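Local coordinates for epoxyqueuosine reductase (Streptococcus thermophilus, PDB 5D6S), which is an iron-sulfur protein of the QueG family that holds cobalamin and two 4Fe-4S clusters in a single chain, at residues E113-G125 against K255-Q267. Sequence-based numbering, arbitrary orientation.
Sequences EFKRGKITPNSWG and KIKTVIYGCDICQ. With SF4 (iron/sulfur cluster), chain G.
The Tyr261 ring meets Thr120 CG2 obliquely, with CD2 3.8 Å from that methyl. Ser123 CB is a looser neighbour of the same ring atom. Ile119 CG1 packs on Tyr261 CB, and Leu321 of helix 318-331 also touches Tyr261. The indole of Trp124 has Pro121 CA over the centre of one face, 3.3 Å above the plane. Its NE1 donates to Ile119 O, which lies 27° out of the ring plane. The carboxylate of Asp264 meets Thr120 and Pro121 with one oxygen each. Thr120 OG1 donates to the syn lone pair of Asp264 OD1 at 2.7 Å. The other oxygen, OD2, is 3.2 Å from Pro121 CD. Thr120 OG1 stands opposite the backbone N (chi1 175°), on the carbonyl side, where it also accepts from Asn122 N in an ST turn. One hydroxyl thus ties its own turn to Asp264.

The backbones run side by side from Lys118 to Thr120. Lys118 N donates to Thr258 O, and Ile260 N returns a 2.8 Å bond to Lys118 O. Val259 CA adds a CH...O contact to that same carbonyl. Further along, Thr120 N binds Tyr261 O at 3.0 Å and 168°. Ile119 CB and Ile260 CG1 touch only loosely.

Beyond Gly262, Cys263 SG binds one iron of the cluster at 2.3 Å, and Cys266 SG binds another iron. Cys263 N hydrogen-bonds to cobalamin, and Asp264 OD1 makes a weak bond to it. The arrangement is a single beta bridge between two loops, joining the DUF1730 region to the cysteine-bearing segment of the double-cluster 4Fe-4S domain, beside the cobalamin pocket.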
loop_
_atom_site.group_PDB
_atom_site.type_symbol
_atom_site.label_atom_id
_atom_site.label_comp_id
_atom_site.label_asym_id
_atom_site.label_seq_id
_atom_site.Cartn_x
_atom_site.Cartn_y
_atom_site.Cartn_z
ATOM N N GLU A 113 25.139 10.820 7.446
ATOM C CA GLU A 113 24.658 11.923 8.332
ATOM C C GLU A 113 23.138 11.894 8.592
ATOM O O GLU A 113 22.675 12.142 9.715
ATOM C CB GLU A 113 24.914 13.319 7.740
ATOM C CG GLU A 113 26.182 13.560 6.948
ATOM C CD GLU A 113 26.069 14.848 6.140
ATOM O OE1 GLU A 113 26.390 14.835 4.931
ATOM O OE2 GLU A 113 25.605 15.862 6.707
ATOM N N PHE A 114 22.406 11.589 7.519
ATOM C CA PHE A 114 20.962 11.713 7.449
ATOM C C PHE A 114 20.204 10.472 7.858
ATOM O O PHE A 114 20.399 9.393 7.276
ATOM C CB PHE A 114 20.579 12.026 6.029
ATOM C CG PHE A 114 21.159 13.308 5.533
ATOM C CD1 PHE A 114 20.948 14.502 6.244
ATOM C CD2 PHE A 114 21.908 13.340 4.362
ATOM C CE1 PHE A 114 21.481 15.690 5.794
ATOM C CE2 PHE A 114 22.438 14.532 3.904
ATOM C CZ PHE A 114 22.227 15.704 4.619
ATOM N N LYS A 115 19.309 10.617 8.836
ATOM C CA LYS A 115 18.511 9.472 9.275
ATOM C C LYS A 115 17.511 9.099 8.164
ATOM O O LYS A 115 17.112 9.931 7.349
ATOM C CB LYS A 115 17.823 9.723 10.620
ATOM C CG LYS A 115 18.606 10.623 11.558
ATOM C CD LYS A 115 18.315 10.382 13.036
ATOM C CE LYS A 115 18.746 11.596 13.853
ATOM N NZ LYS A 115 19.318 11.225 15.170
ATOM N N ARG A 116 17.105 7.842 8.171
ATOM C CA ARG A 116 16.320 7.260 7.085
ATOM C C ARG A 116 14.935 6.806 7.579
ATOM O O ARG A 116 14.771 6.400 8.727
ATOM C CB ARG A 116 17.048 6.052 6.497
ATOM C CG ARG A 116 18.361 6.360 5.813
ATOM C CD ARG A 116 19.077 5.104 5.311
ATOM N NE ARG A 116 19.314 5.229 3.873
ATOM C CZ ARG A 116 20.444 5.627 3.314
ATOM N NH1 ARG A 116 20.519 5.750 1.994
ATOM N NH2 ARG A 116 21.514 5.880 4.053
ATOM N N GLY A 117 13.946 6.897 6.699
ATOM C CA GLY A 117 12.643 6.311 6.954
ATOM C C GLY A 117 12.527 5.018 6.181
ATOM O O GLY A 117 13.380 4.702 5.350
ATOM N N LYS A 118 11.493 4.247 6.485
ATOM C CA LYS A 118 11.185 3.021 5.752
ATOM C C LYS A 118 9.958 3.252 4.888
ATOM O O LYS A 118 9.138 4.109 5.148
ATOM C CB LYS A 118 10.895 1.846 6.692
ATOM C CG LYS A 118 11.947 1.515 7.744
ATOM C CD LYS A 118 11.351 0.596 8.821
ATOM C CE LYS A 118 12.223 0.479 10.063
ATOM N NZ LYS A 118 13.550 -0.125 9.765
ATOM N N ILE A 119 9.803 2.413 3.893
ATOM C CA ILE A 119 8.731 2.533 2.935
ATOM C C ILE A 119 8.406 1.106 2.454
ATOM O O ILE A 119 9.284 0.391 2.030
ATOM C CB ILE A 119 9.127 3.471 1.782
ATOM C CG1 ILE A 119 8.163 3.149 0.605
ATOM C CG2 ILE A 119 10.630 3.319 1.545
ATOM C CD1 ILE A 119 8.677 2.625 -0.722
ATOM N N THR A 120 7.140 0.697 2.577
ATOM C CA THR A 120 6.707 -0.714 2.398
ATOM C C THR A 120 7.350 -1.457 1.230
ATOM O O THR A 120 7.514 -0.893 0.149
ATOM C CB THR A 120 5.175 -0.847 2.230
ATOM O OG1 THR A 120 4.850 -2.211 1.946
ATOM C CG2 THR A 120 4.665 -0.011 1.096
ATOM N N PRO A 121 7.720 -2.732 1.442
ATOM C CA PRO A 121 8.315 -3.529 0.357
ATOM C C PRO A 121 7.370 -3.698 -0.827
ATOM O O PRO A 121 7.837 -3.955 -1.937
ATOM C CB PRO A 121 8.603 -4.890 1.000
ATOM C CG PRO A 121 8.191 -4.819 2.438
ATOM C CD PRO A 121 7.489 -3.518 2.677
ATOM N N ASN A 122 6.056 -3.548 -0.574
ATOM C CA ASN A 122 5.028 -3.492 -1.629
ATOM C C ASN A 122 5.317 -2.439 -2.697
ATOM O O ASN A 122 4.736 -2.464 -3.787
ATOM C CB ASN A 122 3.650 -3.214 -1.004
ATOM C CG ASN A 122 2.489 -3.520 -1.953
ATOM O OD1 ASN A 122 2.417 -4.592 -2.547
ATOM N ND2 ASN A 122 1.570 -2.582 -2.093
ATOM N N SER A 123 6.181 -1.482 -2.354
ATOM C CA SER A 123 6.531 -0.400 -3.239
ATOM C C SER A 123 8.037 -0.316 -3.485
ATOM O O SER A 123 8.539 0.767 -3.806
ATOM C CB SER A 123 6.027 0.920 -2.665
ATOM O OG SER A 123 6.154 1.966 -3.609
ATOM N N TRP A 124 8.762 -1.436 -3.342
ATOM C CA TRP A 124 10.195 -1.462 -3.719
ATOM C C TRP A 124 10.297 -1.783 -5.168
ATOM O O TRP A 124 9.534 -2.574 -5.684
ATOM C CB TRP A 124 11.001 -2.466 -2.928
ATOM C CG TRP A 124 11.094 -2.186 -1.464
ATOM C CD1 TRP A 124 10.779 -1.021 -0.827
ATOM C CD2 TRP A 124 11.564 -3.086 -0.454
ATOM N NE1 TRP A 124 10.995 -1.144 0.526
ATOM C CE2 TRP A 124 11.467 -2.406 0.787
ATOM C CE3 TRP A 124 12.029 -4.403 -0.469
ATOM C CZ2 TRP A 124 11.826 -3.005 2.003
ATOM C CZ3 TRP A 124 12.377 -5.001 0.742
ATOM C CH2 TRP A 124 12.285 -4.294 1.959
ATOM N N GLY A 125 11.207 -1.113 -5.859
ATOM C CA GLY A 125 11.391 -1.343 -7.288
ATOM C C GLY A 125 10.181 -0.975 -8.102
ATOM O O GLY A 125 9.239 -0.371 -7.585
ATOM N N LYS A 255 2.212 6.696 15.353
ATOM C CA LYS A 255 2.166 5.290 15.017
ATOM C C LYS A 255 2.788 4.868 13.703
ATOM O O LYS A 255 3.092 3.684 13.533
ATOM C CB LYS A 255 0.721 4.797 15.062
ATOM C CG LYS A 255 0.061 5.057 16.408
ATOM C CD LYS A 255 -1.281 4.364 16.512
ATOM C CE LYS A 255 -1.861 4.526 17.893
ATOM N NZ LYS A 255 -3.237 3.966 17.968
ATOM N N ILE A 256 2.948 5.774 12.751
ATOM C CA ILE A 256 3.613 5.382 11.498
ATOM C C ILE A 256 5.105 5.266 11.741
ATOM O O ILE A 256 5.842 4.807 10.853
ATOM C CB ILE A 256 3.354 6.307 10.305
ATOM C CG1 ILE A 256 3.934 7.702 10.524
ATOM C CG2 ILE A 256 1.864 6.452 10.049
ATOM C CD1 ILE A 256 3.972 8.543 9.261
ATOM N N LYS A 257 5.544 5.625 12.955
ATOM C CA LYS A 257 6.963 5.574 13.337
ATOM C C LYS A 257 7.766 6.218 12.241
ATOM O O LYS A 257 7.586 7.401 11.981
ATOM C CB LYS A 257 7.404 4.143 13.628
ATOM C CG LYS A 257 6.788 3.543 14.889
ATOM C CD LYS A 257 7.518 2.271 15.287
ATOM C CE LYS A 257 7.398 1.971 16.780
ATOM N NZ LYS A 257 6.039 1.503 17.151
ATOM N N THR A 258 8.574 5.443 11.535
ATOM C CA THR A 258 9.356 5.973 10.400
ATOM C C THR A 258 8.912 5.397 9.065
ATOM O O THR A 258 9.535 5.615 8.052
ATOM C CB THR A 258 10.865 5.680 10.583
ATOM O OG1 THR A 258 11.084 4.262 10.647
ATOM C CG2 THR A 258 11.370 6.325 11.865
ATOM N N VAL A 259 7.809 4.669 9.060
ATOM C CA VAL A 259 7.289 4.081 7.825
ATOM C C VAL A 259 6.449 5.128 7.122
ATOM O O VAL A 259 5.299 5.360 7.521
ATOM C CB VAL A 259 6.442 2.816 8.094
ATOM C CG1 VAL A 259 5.986 2.215 6.788
ATOM C CG2 VAL A 259 7.252 1.770 8.850
ATOM N N ILE A 260 7.020 5.740 6.084
ATOM C CA ILE A 260 6.400 6.873 5.416
ATOM C C ILE A 260 5.494 6.510 4.254
ATOM O O ILE A 260 4.933 7.381 3.601
ATOM C CB ILE A 260 7.437 7.887 4.888
ATOM C CG1 ILE A 260 8.252 7.300 3.751
ATOM C CG2 ILE A 260 8.307 8.408 6.027
ATOM C CD1 ILE A 260 9.324 8.228 3.215
ATOM N N TYR A 261 5.339 5.228 3.995
ATOM C CA TYR A 261 4.393 4.751 2.973
ATOM C C TYR A 261 3.995 3.292 3.233
ATOM O O TYR A 261 4.839 2.405 3.298
ATOM C CB TYR A 261 4.970 4.877 1.557
ATOM C CG TYR A 261 3.917 4.650 0.507
ATOM C CD1 TYR A 261 3.010 5.646 0.197
ATOM C CD2 TYR A 261 3.788 3.420 -0.141
ATOM C CE1 TYR A 261 2.000 5.445 -0.736
ATOM C CE2 TYR A 261 2.796 3.216 -1.092
ATOM C CZ TYR A 261 1.891 4.236 -1.372
ATOM O OH TYR A 261 0.865 4.054 -2.279
ATOM N N GLY A 262 2.703 3.053 3.407
ATOM C CA GLY A 262 2.218 1.708 3.678
ATOM C C GLY A 262 2.464 1.273 5.109
ATOM O O GLY A 262 3.008 2.026 5.930
ATOM N N CYS A 263 2.003 0.056 5.395
ATOM C CA CYS A 263 2.183 -0.613 6.650
ATOM C C CYS A 263 2.267 -2.105 6.348
ATOM O O CYS A 263 1.461 -2.632 5.577
ATOM C CB CYS A 263 1.004 -0.286 7.579
ATOM S SG CYS A 263 0.963 -1.117 9.176
ATOM N N ASP A 264 3.189 -2.786 7.017
ATOM C CA ASP A 264 3.343 -4.233 6.892
ATOM C C ASP A 264 3.178 -4.991 8.210
ATOM O O ASP A 264 3.392 -6.193 8.261
ATOM C CB ASP A 264 4.698 -4.541 6.286
ATOM C CG ASP A 264 4.774 -4.122 4.831
ATOM O OD1 ASP A 264 4.568 -2.923 4.549
ATOM O OD2 ASP A 264 5.019 -4.990 3.985
ATOM N N ILE A 265 2.747 -4.307 9.264
ATOM C CA ILE A 265 2.707 -4.905 10.593
ATOM C C ILE A 265 1.867 -6.209 10.607
ATOM O O ILE A 265 2.253 -7.182 11.232
ATOM C CB ILE A 265 2.271 -3.834 11.643
ATOM C CG1 ILE A 265 3.422 -2.819 11.816
ATOM C CG2 ILE A 265 1.926 -4.438 13.009
ATOM C CD1 ILE A 265 3.029 -1.486 12.437
ATOM N N CYS A 266 0.728 -6.217 9.918
ATOM C CA CYS A 266 -0.207 -7.362 9.921
ATOM C C CYS A 266 0.289 -8.522 9.072
ATOM O O CYS A 266 -0.320 -9.586 9.065
ATOM C CB CYS A 266 -1.619 -6.936 9.469
ATOM S SG CYS A 266 -1.720 -5.895 7.982
ATOM N N GLN A 267 1.394 -8.314 8.369
ATOM C CA GLN A 267 2.066 -9.357 7.590
ATOM C C GLN A 267 3.369 -9.854 8.238
ATOM O O GLN A 267 3.669 -11.043 8.212
ATOM C CB GLN A 267 2.397 -8.831 6.187
ATOM C CG GLN A 267 1.196 -8.676 5.251
ATOM C CD GLN A 267 1.587 -8.061 3.909
ATOM O OE1 GLN A 267 1.653 -6.835 3.770
ATOM N NE2 GLN A 267 1.848 -8.903 2.920
HETATM FE FE1 SF4 G . -3.364 -1.635 8.329
HETATM FE FE2 SF4 G . -1.125 -1.871 9.587
HETATM FE FE3 SF4 G . -2.382 -3.999 8.749
HETATM FE FE4 SF4 G . -3.315 -2.666 10.737
HETATM S S1 SF4 G . -1.495 -3.673 10.633
HETATM S S2 SF4 G . -4.352 -3.353 9.062
HETATM S S3 SF4 G . -2.731 -0.685 10.128
HETATM S S4 SF4 G . -1.561 -2.446 7.583
#